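Local coordinates for protein putative modulator of DNA gyrase (Bacteroides thetaiotaomicron, PDB 1VPB) that is named a putative modulator of DNA gyrase and probably acts as a metallopeptidase of the U62 (PmbA/TldD) family, at residues A22-D27 with E89-I94; S164-G169 with Y190-D195; S244-M249 with G445-G450; L292-E297 with R319-K324. All blocks are in the same frame, centred on the assembly; numbering follows the deposited sequence. Where two conformers were deposited one is given.

Contact 1 of 4, residues A22-D27 with E89-I94; sequences AQWAMD and ELETFI
The indole of W24 is met at its six-membered end by the helix of E91. At the edge and in the ring plane lies CG of E91, 3.6 Å from CZ2 of W24, while CD1 of L90 comes in obliquely, 3.7 Å from CZ3 of W24. CB of L90 is just as near to that carbon, so the leucine touches through its stem as well as one methyl. The carboxylate of E91 is turned nearly coplanar with the indole, 17° between the planes, although the two side chains cross at about a right angle. R87 makes a cation-pi contact with the same indole, and the ring of Y28 also meets it.

The torsion of W24 explains the reach: CG stands opposite the backbone N (chi1 169°), which carries the six-membered ring across to the other helix although the CB itself does not point there. Beside it CB of A25 packs on CD1 of I94 at 4.1 Å, a longer, purely apolar touch. The axes of the two segments stay 11.1 Å apart and cross at -40°, a wide spacing that the large indole bridges.

In the fold, this is helix 16-31 lying against helix 87-101. A22 and M26 of the first rest on strands 36-52 and 159-177, and L90 and F93 of the second on strand 76-82; F93 also packs on S63 of the second subunit.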
loop_
_atom_site.group_PDB
_atom_site.type_symbol
_atom_site.label_atom_id
_atom_site.label_comp_id
_atom_site.label_asym_id
_atom_site.label_seq_id
_atom_site.Cartn_x
_atom_site.Cartn_y
_atom_site.Cartn_z
ATOM N N ALA A 22 -19.065 3.112 -23.292
ATOM C CA ALA A 22 -19.687 2.860 -21.972
ATOM C C ALA A 22 -21.146 2.495 -22.092
ATOM O O ALA A 22 -21.632 1.596 -21.390
ATOM C CB ALA A 22 -19.526 4.033 -21.074
ATOM N N GLN A 23 -21.863 3.139 -23.018
ATOM C CA GLN A 23 -23.266 2.903 -23.212
ATOM C C GLN A 23 -23.460 1.502 -23.805
ATOM O O GLN A 23 -24.408 0.803 -23.439
ATOM C CB GLN A 23 -23.858 3.988 -24.136
ATOM C CG GLN A 23 -24.032 5.363 -23.453
ATOM C CD GLN A 23 -24.097 6.519 -24.482
ATOM O OE1 GLN A 23 -24.379 6.286 -25.684
ATOM N NE2 GLN A 23 -23.799 7.737 -24.021
ATOM N N TRP A 24 -22.558 1.109 -24.692
ATOM C CA TRP A 24 -22.591 -0.234 -25.308
ATOM C C TRP A 24 -22.393 -1.298 -24.213
ATOM O O TRP A 24 -23.167 -2.258 -24.137
ATOM C CB TRP A 24 -21.516 -0.356 -26.361
ATOM C CG TRP A 24 -21.368 -1.787 -26.804
ATOM C CD1 TRP A 24 -22.053 -2.408 -27.798
ATOM C CD2 TRP A 24 -20.532 -2.782 -26.204
ATOM N NE1 TRP A 24 -21.692 -3.733 -27.866
ATOM C CE2 TRP A 24 -20.736 -3.982 -26.913
ATOM C CE3 TRP A 24 -19.584 -2.762 -25.178
ATOM C CZ2 TRP A 24 -20.070 -5.164 -26.591
ATOM C CZ3 TRP A 24 -18.915 -3.927 -24.866
ATOM C CH2 TRP A 24 -19.168 -5.120 -25.564
ATOM N N ALA A 25 -21.458 -1.052 -23.297
ATOM C CA ALA A 25 -21.170 -2.001 -22.213
ATOM C C ALA A 25 -22.354 -2.145 -21.284
ATOM O O ALA A 25 -22.675 -3.261 -20.876
ATOM C CB ALA A 25 -19.913 -1.623 -21.443
ATOM N N MET A 26 -23.015 -1.018 -20.950
ATOM C CA MET A 26 -24.226 -1.061 -20.130
ATOM C C MET A 26 -25.283 -1.946 -20.803
ATOM O O MET A 26 -25.899 -2.835 -20.200
ATOM C CB MET A 26 -24.752 0.365 -19.925
ATOM C CG MET A 26 -26.074 0.419 -19.276
ATOM S SD MET A 26 -26.032 -0.152 -17.573
ATOM C CE MET A 26 -25.472 1.379 -16.881
ATOM N N ASP A 27 -25.547 -1.635 -22.072
ATOM C CA ASP A 27 -26.573 -2.341 -22.832
ATOM C C ASP A 27 -26.240 -3.836 -22.903
ATOM O O ASP A 27 -27.142 -4.663 -22.727
ATOM C CB ASP A 27 -26.714 -1.698 -24.216
ATOM C CG ASP A 27 -27.651 -2.454 -25.111
ATOM O OD1 ASP A 27 -28.877 -2.312 -24.897
ATOM O OD2 ASP A 27 -27.235 -3.200 -26.026
ATOM N N GLU A 89 -13.336 -8.831 -26.885
ATOM C CA GLU A 89 -12.843 -9.263 -25.597
ATOM C C GLU A 89 -13.744 -8.730 -24.468
ATOM O O GLU A 89 -13.904 -9.428 -23.464
ATOM C CB GLU A 89 -11.382 -8.908 -25.354
ATOM C CG GLU A 89 -11.046 -7.439 -25.380
ATOM C CD GLU A 89 -9.548 -7.186 -25.545
ATOM O OE1 GLU A 89 -8.757 -8.164 -25.414
ATOM O OE2 GLU A 89 -9.185 -5.995 -25.794
ATOM N N LEU A 90 -14.313 -7.534 -24.613
ATOM C CA LEU A 90 -15.237 -7.028 -23.580
ATOM C C LEU A 90 -16.462 -7.897 -23.474
ATOM O O LEU A 90 -16.977 -8.131 -22.375
ATOM C CB LEU A 90 -15.716 -5.568 -23.823
ATOM C CG LEU A 90 -14.826 -4.438 -23.359
ATOM C CD1 LEU A 90 -15.451 -3.123 -23.819
ATOM C CD2 LEU A 90 -14.660 -4.445 -21.866
ATOM N N GLU A 91 -16.991 -8.367 -24.596
ATOM C CA GLU A 91 -18.174 -9.271 -24.553
ATOM C C GLU A 91 -17.914 -10.494 -23.668
ATOM O O GLU A 91 -18.716 -10.842 -22.782
ATOM C CB GLU A 91 -18.586 -9.727 -25.970
ATOM C CG GLU A 91 -19.213 -8.609 -26.817
ATOM C CD GLU A 91 -19.676 -9.042 -28.193
ATOM O OE1 GLU A 91 -19.392 -10.202 -28.566
ATOM O OE2 GLU A 91 -20.375 -8.247 -28.872
ATOM N N THR A 92 -16.792 -11.153 -23.910
ATOM C CA THR A 92 -16.402 -12.314 -23.112
ATOM C C THR A 92 -16.197 -11.958 -21.654
ATOM O O THR A 92 -16.658 -12.710 -20.787
ATOM C CB THR A 92 -15.102 -12.883 -23.674
ATOM O OG1 THR A 92 -15.396 -13.363 -24.981
ATOM C CG2 THR A 92 -14.628 -14.120 -22.881
ATOM N N PHE A 93 -15.486 -10.858 -21.395
ATOM C CA PHE A 93 -15.188 -10.459 -20.046
ATOM C C PHE A 93 -16.468 -10.171 -19.260
ATOM O O PHE A 93 -16.613 -10.565 -18.089
ATOM C CB PHE A 93 -14.285 -9.210 -20.051
ATOM C CG PHE A 93 -13.801 -8.808 -18.683
ATOM C CD1 PHE A 93 -12.971 -9.635 -17.936
ATOM C CD2 PHE A 93 -14.205 -7.645 -18.150
ATOM C CE1 PHE A 93 -12.584 -9.274 -16.672
ATOM C CE2 PHE A 93 -13.782 -7.256 -16.905
ATOM C CZ PHE A 93 -12.969 -8.031 -16.195
ATOM N N ILE A 94 -17.374 -9.402 -19.874
ATOM C CA ILE A 94 -18.643 -9.053 -19.202
ATOM C C ILE A 94 -19.494 -10.299 -18.992
ATOM O O ILE A 94 -20.010 -10.510 -17.924
ATOM C CB ILE A 94 -19.415 -7.985 -20.017
ATOM C CG1 ILE A 94 -18.596 -6.682 -19.968
ATOM C CG2 ILE A 94 -20.755 -7.713 -19.434
ATOM C CD1 ILE A 94 -19.098 -5.616 -20.950
#

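Contact 2 of 4, residues S164-G169 with Y190-D195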
loop_
_atom_site.group_PDB
_atom_site.type_symbol
_atom_site.label_atom_id
_atom_site.label_comp_id
_atom_site.label_asym_id
_atom_site.label_seq_id
_atom_site.Cartn_x
_atom_site.Cartn_y
_atom_site.Cartn_z
ATOM N N SER A 164 13.208 16.750 -3.355
ATOM C CA SER A 164 12.038 17.507 -3.757
ATOM C C SER A 164 11.299 16.756 -4.854
ATOM O O SER A 164 11.868 15.906 -5.562
ATOM C CB SER A 164 12.437 18.905 -4.247
ATOM O OG SER A 164 13.395 18.859 -5.275
ATOM N N SER A 165 10.058 17.105 -5.034
ATOM C CA SER A 165 9.200 16.422 -5.976
ATOM C C SER A 165 8.201 17.371 -6.599
ATOM O O SER A 165 7.688 18.296 -5.933
ATOM C CB SER A 165 8.392 15.341 -5.251
ATOM O OG SER A 165 9.281 14.468 -4.558
ATOM N N TYR A 166 7.877 17.089 -7.854
ATOM C CA TYR A 166 6.737 17.655 -8.540
ATOM C C TYR A 166 5.806 16.523 -8.942
ATOM O O TYR A 166 6.252 15.478 -9.406
ATOM C CB TYR A 166 7.219 18.404 -9.806
ATOM C CG TYR A 166 6.094 18.825 -10.710
ATOM C CD1 TYR A 166 5.476 17.932 -11.575
ATOM C CD2 TYR A 166 5.535 20.125 -10.613
ATOM C CE1 TYR A 166 4.394 18.319 -12.363
ATOM C CE2 TYR A 166 4.450 20.490 -11.367
ATOM C CZ TYR A 166 3.899 19.605 -12.267
ATOM O OH TYR A 166 2.831 19.958 -13.071
ATOM N N GLY A 167 4.515 16.699 -8.776
ATOM C CA GLY A 167 3.521 15.786 -9.308
ATOM C C GLY A 167 2.366 16.544 -9.958
ATOM O O GLY A 167 1.994 17.604 -9.507
ATOM N N ASP A 168 1.776 15.979 -10.998
ATOM C CA ASP A 168 0.500 16.457 -11.450
ATOM C C ASP A 168 -0.356 15.322 -11.987
ATOM O O ASP A 168 0.088 14.178 -12.117
ATOM C CB ASP A 168 0.628 17.609 -12.454
ATOM C CG ASP A 168 1.163 17.191 -13.838
ATOM O OD1 ASP A 168 0.842 16.046 -14.301
ATOM O OD2 ASP A 168 1.870 18.007 -14.480
ATOM N N GLY A 169 -1.602 15.635 -12.249
ATOM C CA GLY A 169 -2.506 14.698 -12.917
ATOM C C GLY A 169 -3.786 15.295 -13.406
ATOM O O GLY A 169 -4.168 16.418 -13.009
ATOM N N TYR A 190 -1.973 19.533 -9.002
ATOM C CA TYR A 190 -0.564 19.778 -9.063
ATOM C C TYR A 190 -0.018 19.819 -7.645
ATOM O O TYR A 190 -0.713 20.268 -6.726
ATOM C CB TYR A 190 -0.283 21.157 -9.673
ATOM C CG TYR A 190 -0.924 21.408 -11.022
ATOM C CD1 TYR A 190 -2.224 21.894 -11.113
ATOM C CD2 TYR A 190 -0.236 21.176 -12.208
ATOM C CE1 TYR A 190 -2.821 22.116 -12.358
ATOM C CE2 TYR A 190 -0.822 21.412 -13.443
ATOM C CZ TYR A 190 -2.103 21.881 -13.514
ATOM O OH TYR A 190 -2.704 22.164 -14.738
ATOM N N SER A 191 1.212 19.354 -7.472
ATOM C CA SER A 191 1.836 19.379 -6.153
ATOM C C SER A 191 3.317 19.527 -6.202
ATOM O O SER A 191 3.984 19.068 -7.143
ATOM C CB SER A 191 1.463 18.123 -5.385
ATOM O OG SER A 191 1.791 18.276 -4.019
ATOM N N LEU A 192 3.864 20.189 -5.172
ATOM C CA LEU A 192 5.293 20.317 -5.000
ATOM C C LEU A 192 5.618 20.000 -3.565
ATOM O O LEU A 192 4.882 20.368 -2.650
ATOM C CB LEU A 192 5.777 21.736 -5.307
ATOM C CG LEU A 192 5.902 22.164 -6.775
ATOM C CD1 LEU A 192 5.933 23.721 -6.845
ATOM C CD2 LEU A 192 7.128 21.573 -7.384
ATOM N N SER A 193 6.725 19.330 -3.349
ATOM C CA SER A 193 7.122 18.963 -2.012
ATOM C C SER A 193 8.627 18.985 -1.824
ATOM O O SER A 193 9.427 18.974 -2.772
ATOM C CB SER A 193 6.556 17.585 -1.628
ATOM O OG SER A 193 7.240 16.566 -2.302
ATOM N N ALA A 194 9.011 19.102 -0.561
ATOM C CA ALA A 194 10.402 18.917 -0.128
ATOM C C ALA A 194 10.462 17.945 1.032
ATOM O O ALA A 194 9.563 17.907 1.851
ATOM C CB ALA A 194 11.043 20.226 0.323
ATOM N N ASP A 195 11.562 17.211 1.115
ATOM C CA ASP A 195 11.834 16.379 2.286
ATOM C C ASP A 195 13.327 16.489 2.591
ATOM O O ASP A 195 14.182 16.394 1.692
ATOM C CB ASP A 195 11.359 14.938 2.074
ATOM C CG ASP A 195 12.072 14.261 0.964
ATOM O OD1 ASP A 195 13.242 13.875 1.200
ATOM O OD2 ASP A 195 11.576 14.064 -0.169
HETATM O O HOH W 1 10.014 15.576 -1.756
#
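Y166 and Y190 lie side by side and point the same way on one face of a beta hairpin, whose antiparallel strands 159-177 and 181-198 form neighbours in a six-stranded sheet. The hydroxyl of Y166 sits at the edge of the Y190 ring, near its plane, with OH 3.4 Å from CD2 of Y190. That hydroxyl donates to D168 OD2 at 2.6 Å, on the lone pair turned away from the other carboxylate oxygen; K141 gives the same oxygen a salt bridge. CB of D168 leans on the Y190 ring, 3.7 Å from CD2. CD2 of L192 lies at the edge of the Y166 ring, near its plane, 3.9 Å from CD2 of Y166. Helix 138-150 covers this face at S164, Y166 and A194.

Four backbone bonds fix the register, two at the S165-S193 pair and two at G167-S191; the G167 N to S191 O bond is the straightest, 168° at the hydrogen. D195 OD1 makes a salt bridge with R52. On the face of S165 and S193, chi1 of -55° and 73° turns both hydroxyls to one water, which lies 3.1 Å from S165 OG and 3.0 Å from S193 OG, and donates to D195 OD2 at 2.7 Å.

Contact 3 of 4, residues S244-M249 with G445-G450; sequences SGKYTM and GVDFSG
G245 pairs with F448 and Y247 with V446 as antiparallel hydrogen-bonded pairs, on either side of the non-hydrogen-bonded pair K246-D447. Each of the two exchanges two backbone bonds; F448 N to G245 O is nearly straight, and Y247 N to V446 O is 2.8 Å long. Just before strand 245-251 begins, S244 OG accepts from G450 N at 3.2 Å. The strand directions are 122° apart, so the pairing is strongly twisted and brief.

The one charged contact is a salt bridge, K246 NZ to D447 OD2 at 2.9 Å. The lysine bends at its second torsion, which brings its end back over the aspartate, and NZ meets OD2 from above the carboxylate plane, 46° out of it. An alanine in place of D447 has no carboxylate for K246 NZ, and the ammonium group would probably be left without that mate and freer to turn.

Apolar contacts gather on the other face. The rings of Y247 and F448 meet obliquely with planes at 89°, CD1 of Y247 lying 3.6 Å from CD1 of F448. M249 reaches the far edge of the F448 ring, CG 3.8 Å from CZ, and its sulfur makes an oblique Met-aromatic contact, SD 5.1 Å from the ring centroid.

Strand 446-450 is thus held between strand 245-251 and strand 402-413, while I372 of strand 370-378 packs against both Y247 and F448.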
loop_
_atom_site.group_PDB
_atom_site.type_symbol
_atom_site.label_atom_id
_atom_site.label_comp_id
_atom_site.label_asym_id
_atom_site.label_seq_id
_atom_site.Cartn_x
_atom_site.Cartn_y
_atom_site.Cartn_z
ATOM N N SER A 244 4.904 13.704 32.684
ATOM C CA SER A 244 3.573 13.211 32.366
ATOM C C SER A 244 2.507 14.002 33.116
ATOM O O SER A 244 2.745 14.474 34.234
ATOM C CB SER A 244 3.479 11.739 32.731
ATOM O OG SER A 244 4.323 11.017 31.868
ATOM N N GLY A 245 1.343 14.161 32.499
ATOM C CA GLY A 245 0.215 14.772 33.189
ATOM C C GLY A 245 -0.729 15.454 32.231
ATOM O O GLY A 245 -0.695 15.197 31.037
ATOM N N LYS A 246 -1.578 16.334 32.759
ATOM C CA LYS A 246 -2.522 17.071 31.895
ATOM C C LYS A 246 -1.832 18.277 31.310
ATOM O O LYS A 246 -1.141 18.990 32.047
ATOM C CB LYS A 246 -3.674 17.628 32.726
ATOM C CG LYS A 246 -4.541 16.597 33.426
ATOM C CD LYS A 246 -5.429 15.908 32.473
ATOM C CE LYS A 246 -6.267 14.855 33.171
ATOM N NZ LYS A 246 -7.269 14.362 32.254
ATOM N N TYR A 247 -2.102 18.558 30.042
ATOM C CA TYR A 247 -1.640 19.793 29.408
ATOM C C TYR A 247 -2.739 20.295 28.500
ATOM O O TYR A 247 -3.529 19.519 27.997
ATOM C CB TYR A 247 -0.428 19.528 28.515
ATOM C CG TYR A 247 0.861 19.147 29.226
ATOM C CD1 TYR A 247 1.130 17.822 29.572
ATOM C CD2 TYR A 247 1.834 20.107 29.493
ATOM C CE1 TYR A 247 2.342 17.473 30.201
ATOM C CE2 TYR A 247 3.022 19.765 30.105
ATOM C CZ TYR A 247 3.277 18.452 30.453
ATOM O OH TYR A 247 4.475 18.126 31.073
ATOM N N THR A 248 -2.726 21.589 28.218
ATOM C CA THR A 248 -3.468 22.118 27.073
ATOM C C THR A 248 -2.791 21.622 25.786
ATOM O O THR A 248 -1.577 21.784 25.637
ATOM C CB THR A 248 -3.407 23.626 27.061
ATOM O OG1 THR A 248 -3.949 24.153 28.288
ATOM C CG2 THR A 248 -4.255 24.214 25.929
ATOM N N MET A 249 -3.551 21.033 24.876
ATOM C CA MET A 249 -2.985 20.569 23.615
ATOM C C MET A 249 -3.332 21.521 22.480
ATOM O O MET A 249 -4.498 21.788 22.223
ATOM C CB MET A 249 -3.473 19.158 23.276
ATOM C CG MET A 249 -2.872 18.640 21.982
ATOM S SD MET A 249 -3.178 16.937 21.542
ATOM C CE MET A 249 -4.942 16.860 21.469
ATOM N N GLY A 445 -6.991 20.099 29.026
ATOM C CA GLY A 445 -6.973 18.974 29.966
ATOM C C GLY A 445 -6.763 17.641 29.275
ATOM O O GLY A 445 -7.536 16.705 29.459
ATOM N N VAL A 446 -5.716 17.581 28.456
ATOM C CA VAL A 446 -5.408 16.391 27.663
ATOM C C VAL A 446 -4.225 15.671 28.337
ATOM O O VAL A 446 -3.275 16.313 28.785
ATOM C CB VAL A 446 -5.050 16.762 26.220
ATOM C CG1 VAL A 446 -4.615 15.534 25.408
ATOM C CG2 VAL A 446 -6.247 17.437 25.532
ATOM N N ASP A 447 -4.314 14.340 28.392
ATOM C CA ASP A 447 -3.307 13.483 29.003
ATOM C C ASP A 447 -2.158 13.155 28.072
ATOM O O ASP A 447 -2.364 12.651 26.952
ATOM C CB ASP A 447 -3.959 12.186 29.499
ATOM C CG ASP A 447 -4.565 12.347 30.841
ATOM O OD1 ASP A 447 -3.794 12.610 31.803
ATOM O OD2 ASP A 447 -5.781 12.224 31.028
ATOM N N PHE A 448 -0.954 13.475 28.558
ATOM C CA PHE A 448 0.307 13.093 27.905
ATOM C C PHE A 448 1.117 12.251 28.885
ATOM O O PHE A 448 1.216 12.594 30.077
ATOM C CB PHE A 448 1.142 14.312 27.504
ATOM C CG PHE A 448 0.503 15.182 26.471
ATOM C CD1 PHE A 448 -0.508 16.084 26.838
ATOM C CD2 PHE A 448 0.921 15.141 25.142
ATOM C CE1 PHE A 448 -1.095 16.903 25.899
ATOM C CE2 PHE A 448 0.329 15.943 24.181
ATOM C CZ PHE A 448 -0.694 16.827 24.554
ATOM N N SER A 449 1.717 11.188 28.358
ATOM C CA SER A 449 2.558 10.293 29.155
ATOM C C SER A 449 3.802 9.866 28.390
ATOM O O SER A 449 3.792 9.781 27.168
ATOM C CB SER A 449 1.756 9.063 29.522
ATOM O OG SER A 449 1.111 8.549 28.369
ATOM N N GLY A 450 4.862 9.552 29.121
ATOM C CA GLY A 450 6.131 9.153 28.498
ATOM C C GLY A 450 6.114 7.768 27.860
ATOM O O GLY A 450 5.501 6.846 28.423
#

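Contact 4 of 4, residues L292-E297 with R319-K324; sequences LTLTDE and RSIFDK
A classic beta bulge joins strand 294-296 to strand 319-323: I321 and F322 both face L294, and the register shifts by one. The carbonyl O of L294 takes two bonds, from I321 N at 2.9 Å and from F322 N at 3.1 Å; the second donor lies in the carbonyl plane, on a lone pair. L294 N returns a bond to F322 O, and D296 and R319 exchange two backbone hydrogen bonds, D296 N to R319 O and R319 N to D296 O.

Around F322 the packing is aromatic to aliphatic. CD2 of L292 sits over the centre of one ring face, 3.7 Å from the centroid and 10° off the normal, a CH-pi contact. CD2 of L294 lies at the ring edge, 4.2 Å from CD2 of F322. Opposite its carbonyl carbon (chi1 -73°), CG of F322 carries the ring beneath L292, and M263 of helix 256-265 also touches it. A serine in place of F322 has no ring, which would probably deprive the methyl of L292 of its partner and open a gap beside L294.

At the loop end, K324 N donates to T293 OG1 at 3.0 Å, and a water links that hydroxyl to K324 NZ.

D296 OD1 is held by the backbone N of S350 and I351. D296 OD2 and R319 NH1 stand 5.4 Å apart, bridged by a second water, so the attraction of these opposite charges is probably weaker than in a direct salt bridge.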
loop_
_atom_site.group_PDB
_atom_site.type_symbol
_atom_site.label_atom_id
_atom_site.label_comp_id
_atom_site.label_asym_id
_atom_site.label_seq_id
_atom_site.Cartn_x
_atom_site.Cartn_y
_atom_site.Cartn_z
ATOM N N LEU A 292 -17.216 22.970 18.447
ATOM C CA LEU A 292 -17.142 22.078 17.285
ATOM C C LEU A 292 -18.375 22.226 16.406
ATOM O O LEU A 292 -19.418 21.663 16.665
ATOM C CB LEU A 292 -17.008 20.613 17.692
ATOM C CG LEU A 292 -16.949 19.543 16.580
ATOM C CD1 LEU A 292 -15.810 19.891 15.627
ATOM C CD2 LEU A 292 -16.792 18.129 17.128
ATOM N N THR A 293 -18.187 22.978 15.344
ATOM C CA THR A 293 -19.122 23.065 14.257
ATOM C C THR A 293 -18.413 22.691 12.974
ATOM O O THR A 293 -17.348 23.224 12.624
ATOM C CB THR A 293 -19.718 24.504 14.213
ATOM O OG1 THR A 293 -20.494 24.719 15.383
ATOM C CG2 THR A 293 -20.684 24.653 13.062
ATOM N N LEU A 294 -19.029 21.753 12.271
ATOM C CA LEU A 294 -18.424 21.080 11.154
ATOM C C LEU A 294 -19.505 20.826 10.129
ATOM O O LEU A 294 -20.538 20.262 10.449
ATOM C CB LEU A 294 -17.834 19.756 11.593
ATOM C CG LEU A 294 -16.970 19.037 10.548
ATOM C CD1 LEU A 294 -15.642 19.715 10.223
ATOM C CD2 LEU A 294 -16.716 17.597 11.017
ATOM N N THR A 295 -19.271 21.273 8.891
ATOM C CA THR A 295 -20.223 21.031 7.812
ATOM C C THR A 295 -19.527 20.299 6.680
ATOM O O THR A 295 -18.302 20.399 6.485
ATOM C CB THR A 295 -20.852 22.327 7.276
ATOM O OG1 THR A 295 -19.804 23.199 6.898
ATOM C CG2 THR A 295 -21.592 23.075 8.350
ATOM N N ASP A 296 -20.344 19.628 5.883
ATOM C CA ASP A 296 -19.909 19.053 4.610
ATOM C C ASP A 296 -20.384 20.013 3.516
ATOM O O ASP A 296 -21.568 20.343 3.474
ATOM C CB ASP A 296 -20.566 17.663 4.425
ATOM C CG ASP A 296 -20.057 16.885 3.250
ATOM O OD1 ASP A 296 -18.965 17.177 2.676
ATOM O OD2 ASP A 296 -20.753 15.937 2.851
ATOM N N GLU A 297 -19.442 20.522 2.736
ATOM C CA GLU A 297 -19.667 21.579 1.757
ATOM C C GLU A 297 -19.274 21.100 0.382
ATOM O O GLU A 297 -18.210 21.468 -0.103
ATOM C CB GLU A 297 -18.758 22.741 2.114
ATOM C CG GLU A 297 -19.105 23.298 3.475
ATOM C CD GLU A 297 -20.291 24.172 3.450
ATOM O OE1 GLU A 297 -20.848 24.418 2.309
ATOM O OE2 GLU A 297 -20.611 24.652 4.583
ATOM N N ARG A 319 -24.515 19.572 4.433
ATOM C CA ARG A 319 -25.040 19.025 5.668
ATOM C C ARG A 319 -24.248 19.531 6.874
ATOM O O ARG A 319 -23.041 19.704 6.819
ATOM C CB ARG A 319 -24.913 17.499 5.699
ATOM C CG ARG A 319 -25.993 16.763 4.894
ATOM C CD ARG A 319 -26.000 15.255 5.093
ATOM N NE ARG A 319 -27.090 14.621 4.367
ATOM C CZ ARG A 319 -27.053 14.268 3.079
ATOM N NH1 ARG A 319 -25.970 14.474 2.347
ATOM N NH2 ARG A 319 -28.113 13.706 2.525
ATOM N N SER A 320 -24.978 19.698 7.959
ATOM C CA SER A 320 -24.425 19.880 9.271
ATOM C C SER A 320 -23.961 18.499 9.764
ATOM O O SER A 320 -24.756 17.583 9.885
ATOM C CB SER A 320 -25.501 20.381 10.224
ATOM O OG SER A 320 -24.963 20.450 11.516
ATOM N N ILE A 321 -22.679 18.391 10.071
ATOM C CA ILE A 321 -22.159 17.188 10.734
ATOM C C ILE A 321 -22.213 17.385 12.233
ATOM O O ILE A 321 -22.891 16.599 12.930
ATOM C CB ILE A 321 -20.751 16.852 10.263
ATOM C CG1 ILE A 321 -20.804 16.505 8.772
ATOM C CG2 ILE A 321 -20.187 15.668 11.089
ATOM C CD1 ILE A 321 -19.487 16.428 8.108
ATOM N N PHE A 322 -21.565 18.452 12.716
ATOM C CA PHE A 322 -21.736 18.892 14.102
ATOM C C PHE A 322 -22.188 20.352 14.102
ATOM O O PHE A 322 -21.607 21.180 13.371
ATOM C CB PHE A 322 -20.411 18.828 14.851
ATOM C CG PHE A 322 -19.961 17.447 15.176
ATOM C CD1 PHE A 322 -20.433 16.821 16.309
ATOM C CD2 PHE A 322 -19.021 16.802 14.383
ATOM C CE1 PHE A 322 -20.004 15.550 16.643
ATOM C CE2 PHE A 322 -18.626 15.506 14.677
ATOM C CZ PHE A 322 -19.122 14.890 15.820
ATOM N N ASP A 323 -23.181 20.633 14.938
ATOM C CA ASP A 323 -23.640 22.002 15.200
ATOM C C ASP A 323 -23.456 22.267 16.691
ATOM O O ASP A 323 -24.209 21.758 17.525
ATOM C CB ASP A 323 -25.087 22.094 14.748
ATOM C CG ASP A 323 -25.690 23.460 14.960
ATOM O OD1 ASP A 323 -24.979 24.422 15.304
ATOM O OD2 ASP A 323 -26.905 23.630 14.807
ATOM N N LYS A 324 -22.395 23.003 17.004
ATOM C CA LYS A 324 -22.052 23.340 18.357
ATOM C C LYS A 324 -22.081 22.085 19.225
ATOM O O LYS A 324 -22.669 22.057 20.304
ATOM C CB LYS A 324 -23.022 24.420 18.900
ATOM C CG LYS A 324 -22.808 25.799 18.228
ATOM C CD LYS A 324 -23.784 26.848 18.774
ATOM C CE LYS A 324 -23.861 28.058 17.856
ATOM N NZ LYS A 324 -22.535 28.701 17.614
HETATM O O HOH W 2 -21.605 27.437 15.240
HETATM O O HOH W 3 -23.479 16.058 2.990
#

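From the N terminus, contact 1 comes first: after 61 residues, mostly strand, the chain brings helix 87-101 back against helix 16-31. Contact 2 then pairs the two long strands of a hairpin, with 20 residues between its segments; both strands belong to the six-stranded sheet that the helices of contact 1 rest on, centres about 37 Å apart. Contacts 3 and 4 lie in the C-terminal domain. Contact 3 closes a loop of 195 residues, joining strands 245-251 and 446-450 of a mixed sheet. Nested inside it, contact 4 closes 21 residues and pairs strands of a separate five-stranded sheet. No two contacts cross or touch; contacts 1 and 3 lie on opposite sides of the chain's centre, about 59 Å between centres.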